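Local coordinates for protein RNA-directed RNA polymerase (PDB 3ZED) that probably copies the viral RNA genome as an RNA-dependent RNA polymerase, occurring both free and covalently attached to the genomic RNA, at residues K199-T204 with T705-T710; L205-K211 with V339-L345; I347-T352 with R695-P699; Y420-R425 with W726-D730. All blocks are in the same frame, centred on the assembly; numbering follows the deposited sequence.

Interaction 1 (K199-T204 with T705-T710); sequences KLLEQT and TLDEVT. With K (potassium ion), chain L.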
loop_
_atom_site.group_PDB
_atom_site.type_symbol
_atom_site.label_atom_id
_atom_site.label_comp_id
_atom_site.label_asym_id
_atom_site.label_seq_id
_atom_site.Cartn_x
_atom_site.Cartn_y
_atom_site.Cartn_z
ATOM N N LYS B 199 8.349 17.425 10.736
ATOM C CA LYS B 199 8.197 18.748 10.120
ATOM C C LYS B 199 8.140 18.624 8.584
ATOM O O LYS B 199 7.416 19.383 7.943
ATOM C CB LYS B 199 9.332 19.701 10.552
ATOM C CG LYS B 199 9.326 20.088 12.040
ATOM C CD LYS B 199 8.026 20.750 12.542
ATOM C CE LYS B 199 7.824 22.147 12.005
ATOM N NZ LYS B 199 6.558 22.744 12.486
ATOM N N LEU B 200 8.879 17.655 8.001
ATOM C CA LEU B 200 8.853 17.420 6.557
ATOM C C LEU B 200 7.524 16.765 6.190
ATOM O O LEU B 200 6.862 17.208 5.254
ATOM C CB LEU B 200 10.029 16.544 6.094
ATOM C CG LEU B 200 11.447 17.109 6.213
ATOM C CD1 LEU B 200 12.472 16.005 6.049
ATOM C CD2 LEU B 200 11.710 18.222 5.192
ATOM N N LEU B 201 7.101 15.754 6.981
ATOM C CA LEU B 201 5.849 15.026 6.775
ATOM C C LEU B 201 4.645 15.924 6.963
ATOM O O LEU B 201 3.619 15.659 6.367
ATOM C CB LEU B 201 5.751 13.790 7.684
ATOM C CG LEU B 201 6.718 12.654 7.361
ATOM C CD1 LEU B 201 6.872 11.719 8.535
ATOM C CD2 LEU B 201 6.304 11.911 6.062
ATOM N N GLU B 202 4.763 17.012 7.741
ATOM C CA GLU B 202 3.640 17.956 7.888
ATOM C C GLU B 202 3.299 18.566 6.523
ATOM O O GLU B 202 2.141 18.882 6.255
ATOM C CB GLU B 202 3.984 19.053 8.886
ATOM C CG GLU B 202 3.841 18.639 10.343
ATOM C CD GLU B 202 4.217 19.710 11.355
ATOM O OE1 GLU B 202 4.700 20.789 10.942
ATOM O OE2 GLU B 202 4.002 19.479 12.566
ATOM N N GLN B 203 4.315 18.668 5.646
ATOM C CA GLN B 203 4.217 19.203 4.295
ATOM C C GLN B 203 3.930 18.114 3.236
ATOM O O GLN B 203 3.043 18.322 2.400
ATOM C CB GLN B 203 5.504 19.969 3.907
ATOM C CG GLN B 203 5.922 21.097 4.867
ATOM C CD GLN B 203 4.789 22.048 5.195
ATOM O OE1 GLN B 203 4.007 22.460 4.317
ATOM N NE2 GLN B 203 4.669 22.405 6.476
ATOM N N THR B 204 4.708 16.992 3.230
ATOM C CA THR B 204 4.608 15.919 2.215
ATOM C C THR B 204 3.485 14.930 2.519
ATOM O O THR B 204 2.998 14.269 1.600
ATOM C CB THR B 204 5.937 15.188 2.085
ATOM O OG1 THR B 204 6.156 14.445 3.291
ATOM C CG2 THR B 204 7.109 16.145 1.838
ATOM N N THR B 705 6.470 26.465 3.425
ATOM C CA THR B 705 6.620 25.599 2.260
ATOM C C THR B 705 7.615 24.498 2.640
ATOM O O THR B 705 8.343 24.655 3.618
ATOM C CB THR B 705 7.099 26.400 1.030
ATOM O OG1 THR B 705 8.378 26.992 1.311
ATOM C CG2 THR B 705 6.093 27.452 0.573
ATOM N N LEU B 706 7.689 23.415 1.849
ATOM C CA LEU B 706 8.640 22.319 2.057
ATOM C C LEU B 706 10.083 22.859 2.053
ATOM O O LEU B 706 10.904 22.433 2.865
ATOM C CB LEU B 706 8.441 21.264 0.950
ATOM C CG LEU B 706 9.484 20.139 0.843
ATOM C CD1 LEU B 706 9.491 19.231 2.090
ATOM C CD2 LEU B 706 9.273 19.337 -0.408
ATOM N N ASP B 707 10.356 23.831 1.163
ATOM C CA ASP B 707 11.646 24.490 0.966
ATOM C C ASP B 707 12.089 25.248 2.228
ATOM O O ASP B 707 13.247 25.119 2.633
ATOM C CB ASP B 707 11.575 25.435 -0.245
ATOM C CG ASP B 707 11.114 24.749 -1.518
ATOM O OD1 ASP B 707 9.912 24.404 -1.602
ATOM O OD2 ASP B 707 11.959 24.544 -2.425
ATOM N N GLU B 708 11.164 25.999 2.871
ATOM C CA GLU B 708 11.448 26.752 4.106
ATOM C C GLU B 708 11.756 25.796 5.249
ATOM O O GLU B 708 12.646 26.075 6.048
ATOM C CB GLU B 708 10.280 27.686 4.470
ATOM C CG GLU B 708 10.150 28.853 3.504
ATOM C CD GLU B 708 8.913 29.726 3.614
ATOM O OE1 GLU B 708 7.802 29.184 3.816
ATOM O OE2 GLU B 708 9.056 30.960 3.463
ATOM N N VAL B 709 11.049 24.656 5.306
ATOM C CA VAL B 709 11.238 23.614 6.323
ATOM C C VAL B 709 12.636 22.976 6.143
ATOM O O VAL B 709 13.355 22.809 7.131
ATOM C CB VAL B 709 10.092 22.556 6.306
ATOM C CG1 VAL B 709 10.365 21.422 7.293
ATOM C CG2 VAL B 709 8.736 23.203 6.595
ATOM N N THR B 710 13.031 22.679 4.887
ATOM C CA THR B 710 14.337 22.082 4.559
ATOM C C THR B 710 15.490 23.023 4.947
ATOM O O THR B 710 16.480 22.554 5.513
ATOM C CB THR B 710 14.414 21.685 3.075
ATOM O OG1 THR B 710 13.385 20.741 2.796
ATOM C CG2 THR B 710 15.741 21.050 2.713
HETATM K K K L . 2.264 24.576 4.480
HETATM O O HOH W 1 0.311 24.657 2.544
#
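An antiparallel helix pair, joined at one end by a potassium site, brings Leu200 and Gln203 of helix 194-204 against Leu706 and Val709 at the start of helix 706-714. The segment axes run 9.5 Å apart at 173°, so residues one turn apart face each other in order: Leu200 with Val709, Gln203 with Leu706. Apolar branches fill the seam. Leu200 CD2 meets Leu706 CD1 at 3.9 Å, and the same Leu706 methyl reaches Thr204 CG2. The two methyls of Val709 divide the work: CG1 settles 3.6 Å from the backbone O of Lys199, while CG2 lies 3.9 Å from Gln203 CG. Gln203 turns polar only at its end. A bend at chi2 (-50°) carries the amide past Val709 to the metal, where OE1 binds potassium at 2.8 Å. Thr698 OG1, the backbone O atoms of Ser701, Pro702 and Lys704, and a water complete this shell. Thr705 starts the second helix with a capping box: its N donates to Glu708 OE1 at 3.1 Å, and Glu708 N returns a weak bond to Thr705 OG1. The Lys199 amine reaches Glu202 OE1 of its own helix in a 3.1 Å salt bridge, and Ser701 OG. With no hydrogen bond directly across the pair, adhesion rests on aliphatic packing and on an ion whose neutral oxygen ligands, amide, hydroxyl and carbonyl, suit a large, weakly polarising monovalent cation.

Interaction 2 (L205-K211 with V339-L345); sequences LPINTPK and VMNESKL
Ile207 lies at the apolar centre, with its CD1 3.8 Å from Val339 CG1 and its CG2 4.0 Å from Met340 SD. CG1 of Ile207 sits between the backbone N and the carbonyl carbon (chi1 61°), a torsion that sends the longer branch to valine and leaves the CG2 methyl to the sulfur. Val339 has a methyl for each neighbour: CG2 packs beside the ring of Pro210, 3.8 Å from its CG. At the other end of the strip Pro206 CG rests on Leu345 CB. Beta-branched Ile207 and the rings of Pro206 and Pro210 suit this extended loop, being stiff and apolar. That loop, leaving helix 194-204 within the palm region, runs over the C-terminal end of helix 326-340, where a type I turn from Met340 to Ser343 reverses the chain. Ser343 OG marks the change from apolar to polar contacts: it donates to Val339 O at 2.7 Å from above the carbonyl plane and accepts from Asn208 N in a nearly straight bond (169°). The side chain of the same Asn208 puts ND2 2.9 Å from O of the preceding residue, Glu342, nearly along the C=O axis and with that oxygen in the amide plane. A water donates to both Pro206 O and Ser343 O. At the solvent edge Lys211, bent at chi3 and chi4, lays its chain across the Glu342 carboxylate and brings NZ 2.8 Å from Glu342 OE2 in a salt bridge, from above the carboxylate plane.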
loop_
_atom_site.group_PDB
_atom_site.type_symbol
_atom_site.label_atom_id
_atom_site.label_comp_id
_atom_site.label_asym_id
_atom_site.label_seq_id
_atom_site.Cartn_x
_atom_site.Cartn_y
_atom_site.Cartn_z
ATOM N N LEU B 205 3.090 14.806 3.788
ATOM C CA LEU B 205 1.972 13.938 4.178
ATOM C C LEU B 205 1.118 14.642 5.243
ATOM O O LEU B 205 1.132 14.234 6.407
ATOM C CB LEU B 205 2.428 12.538 4.644
ATOM C CG LEU B 205 1.321 11.479 4.761
ATOM C CD1 LEU B 205 1.007 10.834 3.426
ATOM C CD2 LEU B 205 1.712 10.428 5.728
ATOM N N PRO B 206 0.371 15.719 4.879
ATOM C CA PRO B 206 -0.471 16.396 5.886
ATOM C C PRO B 206 -1.564 15.466 6.404
ATOM O O PRO B 206 -2.196 14.736 5.619
ATOM C CB PRO B 206 -1.068 17.574 5.113
ATOM C CG PRO B 206 -1.004 17.177 3.669
ATOM C CD PRO B 206 0.254 16.371 3.557
ATOM N N ILE B 207 -1.726 15.426 7.730
ATOM C CA ILE B 207 -2.732 14.570 8.350
ATOM C C ILE B 207 -3.621 15.367 9.295
ATOM O O ILE B 207 -3.209 16.396 9.834
ATOM C CB ILE B 207 -2.119 13.336 9.090
ATOM C CG1 ILE B 207 -1.158 13.753 10.253
ATOM C CG2 ILE B 207 -1.496 12.336 8.105
ATOM C CD1 ILE B 207 -0.758 12.665 11.272
ATOM N N ASN B 208 -4.833 14.860 9.516
ATOM C CA ASN B 208 -5.746 15.388 10.520
ATOM C C ASN B 208 -5.756 14.422 11.679
ATOM O O ASN B 208 -5.199 13.324 11.568
ATOM C CB ASN B 208 -7.154 15.567 9.949
ATOM C CG ASN B 208 -7.286 16.766 9.080
ATOM O OD1 ASN B 208 -7.028 17.895 9.510
ATOM N ND2 ASN B 208 -7.714 16.545 7.848
ATOM N N THR B 209 -6.409 14.799 12.786
ATOM C CA THR B 209 -6.512 13.878 13.910
ATOM C C THR B 209 -7.629 12.893 13.596
ATOM O O THR B 209 -8.530 13.274 12.826
ATOM C CB THR B 209 -6.827 14.641 15.223
ATOM O OG1 THR B 209 -8.161 15.147 15.151
ATOM C CG2 THR B 209 -5.804 15.738 15.570
ATOM N N PRO B 210 -7.688 11.683 14.217
ATOM C CA PRO B 210 -8.895 10.850 14.044
ATOM C C PRO B 210 -10.131 11.601 14.553
ATOM O O PRO B 210 -9.987 12.531 15.358
ATOM C CB PRO B 210 -8.616 9.629 14.930
ATOM C CG PRO B 210 -7.124 9.623 15.127
ATOM C CD PRO B 210 -6.729 11.056 15.153
ATOM N N LYS B 211 -11.335 11.218 14.102
ATOM C CA LYS B 211 -12.592 11.824 14.573
ATOM C C LYS B 211 -12.645 11.815 16.109
ATOM O O LYS B 211 -12.102 10.895 16.722
ATOM C CB LYS B 211 -13.799 11.051 14.016
ATOM C CG LYS B 211 -14.030 11.231 12.527
ATOM C CD LYS B 211 -15.095 10.269 12.014
ATOM C CE LYS B 211 -16.097 10.935 11.094
ATOM N NZ LYS B 211 -15.517 11.299 9.766
ATOM N N VAL B 339 -6.471 7.769 11.479
ATOM C CA VAL B 339 -5.791 9.002 11.059
ATOM C C VAL B 339 -5.965 9.207 9.543
ATOM O O VAL B 339 -6.360 10.295 9.107
ATOM C CB VAL B 339 -4.287 9.003 11.453
ATOM C CG1 VAL B 339 -3.533 10.169 10.803
ATOM C CG2 VAL B 339 -4.104 9.013 12.971
ATOM N N MET B 340 -5.642 8.166 8.742
ATOM C CA MET B 340 -5.672 8.251 7.264
ATOM C C MET B 340 -7.094 8.407 6.704
ATOM O O MET B 340 -7.236 9.038 5.670
ATOM C CB MET B 340 -4.933 7.078 6.612
ATOM C CG MET B 340 -3.434 7.038 6.967
ATOM S SD MET B 340 -2.526 8.618 6.981
ATOM C CE MET B 340 -2.444 8.980 5.202
ATOM N N ASN B 341 -8.136 7.928 7.415
ATOM C CA ASN B 341 -9.549 8.094 7.010
ATOM C C ASN B 341 -9.924 9.566 6.937
ATOM O O ASN B 341 -10.782 9.959 6.147
ATOM C CB ASN B 341 -10.484 7.432 8.027
ATOM C CG ASN B 341 -10.659 5.934 7.974
ATOM O OD1 ASN B 341 -10.185 5.247 7.065
ATOM N ND2 ASN B 341 -11.372 5.398 8.981
ATOM N N GLU B 342 -9.293 10.380 7.808
ATOM C CA GLU B 342 -9.544 11.808 7.955
ATOM C C GLU B 342 -8.527 12.650 7.209
ATOM O O GLU B 342 -8.561 13.874 7.320
ATOM C CB GLU B 342 -9.504 12.159 9.454
ATOM C CG GLU B 342 -10.637 11.548 10.258
ATOM C CD GLU B 342 -11.998 11.996 9.770
ATOM O OE1 GLU B 342 -12.282 13.212 9.867
ATOM O OE2 GLU B 342 -12.748 11.152 9.223
ATOM N N SER B 343 -7.612 12.013 6.460
ATOM C CA SER B 343 -6.486 12.726 5.848
ATOM C C SER B 343 -6.337 12.488 4.339
ATOM O O SER B 343 -5.217 12.303 3.849
ATOM C CB SER B 343 -5.190 12.356 6.574
ATOM O OG SER B 343 -5.355 12.507 7.974
ATOM N N LYS B 344 -7.449 12.583 3.597
ATOM C CA LYS B 344 -7.412 12.453 2.135
ATOM C C LYS B 344 -6.975 13.819 1.567
ATOM O O LYS B 344 -7.755 14.509 0.902
ATOM C CB LYS B 344 -8.778 11.983 1.556
ATOM C CG LYS B 344 -9.458 10.819 2.281
ATOM C CD LYS B 344 -8.762 9.476 2.113
ATOM C CE LYS B 344 -9.450 8.430 2.958
ATOM N NZ LYS B 344 -8.849 7.083 2.776
ATOM N N LEU B 345 -5.729 14.228 1.890
ATOM C CA LEU B 345 -5.210 15.526 1.483
ATOM C C LEU B 345 -4.122 15.358 0.429
ATOM O O LEU B 345 -3.160 14.614 0.635
ATOM C CB LEU B 345 -4.717 16.324 2.705
ATOM C CG LEU B 345 -5.659 16.363 3.946
ATOM C CD1 LEU B 345 -4.981 17.068 5.145
ATOM C CD2 LEU B 345 -6.994 17.056 3.637
HETATM O O HOH W 2 -2.296 12.187 4.370
HETATM O O HOH W 3 -10.231 15.331 11.747
#

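Interaction 3 (I347-T352 with R695-P699); sequences ITNTQT and RPQTP. With K (potassium ion), chain L.
Gln351 sets CG anti to its own carbonyl carbon (chi1 -72°) and then runs extended, whereas Arg695 bends at chi3 (-58°); together these torsions lay the glutamine CG over one face of the guanidinium. The contact joins two irregular loops, one in the palm region after helix 326-340 and one in the C-terminal region on the way to helix 706-714, beside a potassium site. Each polar end grips the other loop's backbone. Arg695 NH1 donates to Ile347 O at 2.7 Å, in the carbonyl plane and on a lone pair. Gln351 NE2 donates to Arg695 O at 2.7 Å, with that oxygen in its amide plane. Gln351 N adds a bond of 3.0 Å to Pro696 O, so glutamine, itself the centre of an inverse gamma turn, holds two successive carbonyls. The long arginine suits its place: Arg695 NE donates to Pro692 O while NH1 reaches across. Thr698 CG2 faces Gln351 O at 3.6 Å, and its hydroxyl serves both the metal and Arg700 O. A potassium-bound water bridges the loops, donating to Gln351 O at 2.9 Å and accepting from Thr698 N at 3.1 Å.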
loop_
_atom_site.group_PDB
_atom_site.type_symbol
_atom_site.label_atom_id
_atom_site.label_comp_id
_atom_site.label_asym_id
_atom_site.label_seq_id
_atom_site.Cartn_x
_atom_site.Cartn_y
_atom_site.Cartn_z
ATOM N N ILE B 347 -2.366 17.290 -3.564
ATOM C CA ILE B 347 -2.083 18.485 -4.360
ATOM C C ILE B 347 -3.342 19.049 -5.088
ATOM O O ILE B 347 -3.363 20.233 -5.392
ATOM C CB ILE B 347 -0.911 18.188 -5.343
ATOM C CG1 ILE B 347 -0.204 19.475 -5.829
ATOM C CG2 ILE B 347 -1.306 17.230 -6.474
ATOM C CD1 ILE B 347 1.236 19.269 -6.363
ATOM N N THR B 348 -4.376 18.237 -5.338
ATOM C CA THR B 348 -5.554 18.720 -6.059
ATOM C C THR B 348 -6.544 19.433 -5.116
ATOM O O THR B 348 -7.387 20.181 -5.607
ATOM C CB THR B 348 -6.245 17.589 -6.859
ATOM O OG1 THR B 348 -6.919 16.684 -5.973
ATOM C CG2 THR B 348 -5.285 16.838 -7.773
ATOM N N ASN B 349 -6.433 19.235 -3.785
ATOM C CA ASN B 349 -7.357 19.865 -2.825
ATOM C C ASN B 349 -6.626 20.589 -1.679
ATOM O O ASN B 349 -7.281 21.160 -0.814
ATOM C CB ASN B 349 -8.335 18.820 -2.244
ATOM C CG ASN B 349 -7.700 17.675 -1.471
ATOM O OD1 ASN B 349 -6.729 17.822 -0.724
ATOM N ND2 ASN B 349 -8.299 16.512 -1.560
ATOM N N THR B 350 -5.288 20.520 -1.639
ATOM C CA THR B 350 -4.473 21.110 -0.561
ATOM C C THR B 350 -3.141 21.553 -1.134
ATOM O O THR B 350 -2.672 20.955 -2.095
ATOM C CB THR B 350 -4.283 20.055 0.581
ATOM O OG1 THR B 350 -5.562 19.560 1.010
ATOM C CG2 THR B 350 -3.485 20.580 1.787
ATOM N N GLN B 351 -2.503 22.564 -0.527
ATOM C CA GLN B 351 -1.187 23.025 -0.955
ATOM C C GLN B 351 -0.122 22.108 -0.335
ATOM O O GLN B 351 0.492 22.442 0.675
ATOM C CB GLN B 351 -0.989 24.506 -0.607
ATOM C CG GLN B 351 -1.830 25.389 -1.514
ATOM C CD GLN B 351 -1.725 26.846 -1.203
ATOM O OE1 GLN B 351 -0.653 27.457 -1.292
ATOM N NE2 GLN B 351 -2.862 27.451 -0.917
ATOM N N THR B 352 0.033 20.909 -0.926
ATOM C CA THR B 352 0.971 19.859 -0.509
ATOM C C THR B 352 1.528 19.117 -1.728
ATOM O O THR B 352 0.754 18.891 -2.650
ATOM C CB THR B 352 0.270 18.840 0.456
ATOM O OG1 THR B 352 1.141 17.735 0.692
ATOM C CG2 THR B 352 -1.033 18.270 -0.105
ATOM N N ARG B 695 -6.986 26.463 -2.835
ATOM C CA ARG B 695 -6.670 25.252 -2.074
ATOM C C ARG B 695 -6.249 25.606 -0.645
ATOM O O ARG B 695 -5.370 26.453 -0.466
ATOM C CB ARG B 695 -5.542 24.457 -2.746
ATOM C CG ARG B 695 -5.938 23.672 -3.992
ATOM C CD ARG B 695 -4.707 23.041 -4.630
ATOM N NE ARG B 695 -3.699 24.042 -4.984
ATOM C CZ ARG B 695 -2.415 23.781 -5.184
ATOM N NH1 ARG B 695 -1.954 22.541 -5.062
ATOM N NH2 ARG B 695 -1.578 24.757 -5.495
ATOM N N PRO B 696 -6.856 24.996 0.395
ATOM C CA PRO B 696 -6.415 25.290 1.766
ATOM C C PRO B 696 -4.970 24.867 1.993
ATOM O O PRO B 696 -4.470 23.942 1.338
ATOM C CB PRO B 696 -7.357 24.445 2.638
ATOM C CG PRO B 696 -8.501 24.090 1.752
ATOM C CD PRO B 696 -7.925 23.979 0.381
ATOM N N GLN B 697 -4.296 25.554 2.918
ATOM C CA GLN B 697 -2.925 25.233 3.285
ATOM C C GLN B 697 -2.941 23.981 4.170
ATOM O O GLN B 697 -4.028 23.538 4.559
ATOM C CB GLN B 697 -2.266 26.432 3.979
ATOM C CG GLN B 697 -1.940 27.567 3.011
ATOM C CD GLN B 697 -1.389 28.791 3.700
ATOM O OE1 GLN B 697 -1.815 29.168 4.796
ATOM N NE2 GLN B 697 -0.453 29.471 3.050
ATOM N N THR B 698 -1.759 23.370 4.450
ATOM C CA THR B 698 -1.676 22.156 5.281
ATOM C C THR B 698 -2.197 22.411 6.727
ATOM O O THR B 698 -2.106 23.545 7.202
ATOM C CB THR B 698 -0.232 21.626 5.328
ATOM O OG1 THR B 698 0.650 22.678 5.754
ATOM C CG2 THR B 698 0.221 20.998 3.999
ATOM N N PRO B 699 -2.734 21.384 7.438
ATOM C CA PRO B 699 -3.204 21.610 8.824
ATOM C C PRO B 699 -2.112 22.104 9.785
ATOM O O PRO B 699 -2.402 22.954 10.620
ATOM C CB PRO B 699 -3.713 20.230 9.252
ATOM C CG PRO B 699 -3.984 19.503 7.985
ATOM C CD PRO B 699 -2.956 19.984 7.021
HETATM K K K L . 2.264 24.576 4.480
HETATM O O HOH W 1 0.311 24.657 2.544
#

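Interaction 4 (Y420-R425 with W726-D730); sequences YYLLTR and WRLLD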
loop_
_atom_site.group_PDB
_atom_site.type_symbol
_atom_site.label_atom_id
_atom_site.label_comp_id
_atom_site.label_asym_id
_atom_site.label_seq_id
_atom_site.Cartn_x
_atom_site.Cartn_y
_atom_site.Cartn_z
ATOM N N TYR B 420 6.082 7.966 15.189
ATOM C CA TYR B 420 6.270 9.220 15.918
ATOM C C TYR B 420 5.333 10.299 15.333
ATOM O O TYR B 420 4.631 10.970 16.079
ATOM C CB TYR B 420 7.745 9.657 15.848
ATOM C CG TYR B 420 8.002 11.010 16.472
ATOM C CD1 TYR B 420 8.278 11.132 17.833
ATOM C CD2 TYR B 420 7.966 12.174 15.705
ATOM C CE1 TYR B 420 8.476 12.377 18.422
ATOM C CE2 TYR B 420 8.159 13.426 16.284
ATOM C CZ TYR B 420 8.426 13.521 17.643
ATOM O OH TYR B 420 8.634 14.750 18.222
ATOM N N TYR B 421 5.333 10.451 13.994
ATOM C CA TYR B 421 4.513 11.432 13.282
ATOM C C TYR B 421 3.012 11.198 13.519
ATOM O O TYR B 421 2.294 12.151 13.820
ATOM C CB TYR B 421 4.835 11.407 11.781
ATOM C CG TYR B 421 4.021 12.394 10.977
ATOM C CD1 TYR B 421 4.178 13.765 11.153
ATOM C CD2 TYR B 421 3.095 11.958 10.038
ATOM C CE1 TYR B 421 3.417 14.680 10.431
ATOM C CE2 TYR B 421 2.334 12.862 9.299
ATOM C CZ TYR B 421 2.489 14.223 9.509
ATOM O OH TYR B 421 1.763 15.115 8.770
ATOM N N LEU B 422 2.550 9.941 13.435
ATOM C CA LEU B 422 1.142 9.604 13.657
ATOM C C LEU B 422 0.704 9.864 15.106
ATOM O O LEU B 422 -0.387 10.378 15.324
ATOM C CB LEU B 422 0.871 8.134 13.297
ATOM C CG LEU B 422 1.007 7.714 11.800
ATOM C CD1 LEU B 422 0.808 6.231 11.652
ATOM C CD2 LEU B 422 -0.023 8.414 10.914
ATOM N N LEU B 423 1.550 9.518 16.096
ATOM C CA LEU B 423 1.198 9.682 17.510
ATOM C C LEU B 423 1.294 11.126 17.988
ATOM O O LEU B 423 0.556 11.482 18.891
ATOM C CB LEU B 423 2.037 8.770 18.420
ATOM C CG LEU B 423 1.372 7.444 18.830
ATOM C CD1 LEU B 423 1.163 6.518 17.615
ATOM C CD2 LEU B 423 2.196 6.729 19.893
ATOM N N THR B 424 2.152 11.961 17.369
ATOM C CA THR B 424 2.285 13.362 17.777
ATOM C C THR B 424 1.289 14.258 17.003
ATOM O O THR B 424 0.671 15.114 17.606
ATOM C CB THR B 424 3.749 13.871 17.630
ATOM O OG1 THR B 424 4.195 13.724 16.282
ATOM C CG2 THR B 424 4.724 13.155 18.554
ATOM N N ARG B 425 1.136 14.063 15.687
ATOM C CA ARG B 425 0.278 14.917 14.866
ATOM C C ARG B 425 -1.149 14.371 14.689
ATOM O O ARG B 425 -2.050 15.155 14.397
ATOM C CB ARG B 425 0.924 15.167 13.477
ATOM C CG ARG B 425 1.943 16.319 13.423
ATOM C CD ARG B 425 3.210 16.050 14.223
ATOM N NE ARG B 425 4.168 17.143 14.071
ATOM C CZ ARG B 425 5.329 17.237 14.706
ATOM N NH1 ARG B 425 5.714 16.287 15.549
ATOM N NH2 ARG B 425 6.117 18.282 14.500
ATOM N N TRP B 726 5.610 14.997 23.367
ATOM C CA TRP B 726 6.312 14.618 22.144
ATOM C C TRP B 726 7.765 14.285 22.458
ATOM O O TRP B 726 8.288 13.322 21.911
ATOM C CB TRP B 726 6.209 15.741 21.097
ATOM C CG TRP B 726 4.814 16.041 20.588
ATOM C CD1 TRP B 726 3.631 15.534 21.050
ATOM C CD2 TRP B 726 4.472 16.947 19.528
ATOM N NE1 TRP B 726 2.577 16.047 20.327
ATOM C CE2 TRP B 726 3.062 16.932 19.398
ATOM C CE3 TRP B 726 5.225 17.758 18.657
ATOM C CZ2 TRP B 726 2.389 17.690 18.428
ATOM C CZ3 TRP B 726 4.555 18.534 17.719
ATOM C CH2 TRP B 726 3.155 18.477 17.595
ATOM N N ARG B 727 8.394 15.037 23.390
ATOM C CA ARG B 727 9.763 14.799 23.846
ATOM C C ARG B 727 9.879 13.426 24.503
ATOM O O ARG B 727 10.847 12.721 24.246
ATOM C CB ARG B 727 10.219 15.897 24.802
ATOM C CG ARG B 727 11.023 16.962 24.091
ATOM C CD ARG B 727 11.753 17.853 25.067
ATOM N NE ARG B 727 10.902 18.990 25.414
ATOM C CZ ARG B 727 10.632 19.411 26.645
ATOM N NH1 ARG B 727 11.154 18.788 27.699
ATOM N NH2 ARG B 727 9.831 20.449 26.834
ATOM N N LEU B 728 8.855 13.019 25.285
ATOM C CA LEU B 728 8.800 11.700 25.920
ATOM C C LEU B 728 8.746 10.595 24.867
ATOM O O LEU B 728 9.406 9.571 25.032
ATOM C CB LEU B 728 7.582 11.589 26.858
ATOM C CG LEU B 728 7.658 12.299 28.221
ATOM C CD1 LEU B 728 6.387 12.088 28.997
ATOM C CD2 LEU B 728 8.826 11.786 29.059
ATOM N N LEU B 729 7.995 10.825 23.773
ATOM C CA LEU B 729 7.838 9.880 22.661
ATOM C C LEU B 729 9.143 9.751 21.875
ATOM O O LEU B 729 9.495 8.648 21.453
ATOM C CB LEU B 729 6.682 10.293 21.742
ATOM C CG LEU B 729 6.048 9.147 20.971
ATOM C CD1 LEU B 729 5.122 8.321 21.889
ATOM C CD2 LEU B 729 5.315 9.668 19.726
ATOM N N ASP B 730 9.862 10.859 21.696
ATOM C CA ASP B 730 11.175 10.840 21.049
ATOM C C ASP B 730 12.211 10.112 21.942
ATOM O O ASP B 730 13.001 9.327 21.427
ATOM C CB ASP B 730 11.642 12.270 20.734
ATOM C CG ASP B 730 12.869 12.327 19.845
ATOM O OD1 ASP B 730 12.921 11.556 18.852
ATOM O OD2 ASP B 730 13.764 13.160 20.123
#
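The indole of Trp726 carries Thr424 on one face: Thr424 CB stands 3.5 Å from the centroid of the five-membered ring, only 6° off its normal, a CH-pi contact. It lies in the seam between two antiparallel helices, 412-426 of the palm region and 724-732 of the C-terminal region, whose segment axes pass 10.4 Å apart. At the six-membered part Arg425 approaches, its guanidinium taking Trp726 CZ3 over one of its own faces, with NH1 3.3 Å from that carbon and the planes 27° apart. Tyr420 is held differently. Thr424 CG2 lies over a face of its ring, while Trp726 O and Asp730 N stand at the edge, the former 3.6 Å from CE1. Leu729 closes the apolar side, pressing CD2 to within 3.6 Å of Leu423 CB and also against Thr424 CG2. A short threonine suits the place under the broad indole, and its hydroxyl turns back into its own helix. The polar ends look elsewhere: Tyr420 OH to Glu195, Arg425 NE to Glu202 and NH2 to Glu195, and Asp730 to Asn194 and Lys734. Such carboxylates would be expected to steady the arginine charge beside the tryptophan. The guanidinium is further fixed by Thr424 OG1, which donates to Tyr420 O at 2.8 Å and accepts from Arg425 NH1 at 3.1 Å, exactly in the guanidinium plane.

How the interactions relate
Along the chain, residues 199-204 and 205-211 follow each other directly and open interactions 1 and 2. Interaction 2 closes first, at 339-345; interaction 3 opens just beyond it and closes at 695-699, so the two stand in series, both nested inside the long loop that interaction 1 closes at 705-710. Interaction 4 opens at 420-425 and closes last, at 726-730, crossing interactions 1 and 3. Interactions 1 and 3 share the potassium ion and a bound water, and Gln203 O probably accepts from Thr352 OG1. The Glu202-Arg425 salt bridge joins 1 to 4, and Tyr421 OH to Leu205 O joins 4 to 2. Interactions 1, 3 and 4 tie the C-terminal region to the palm region, within which interaction 2 lies.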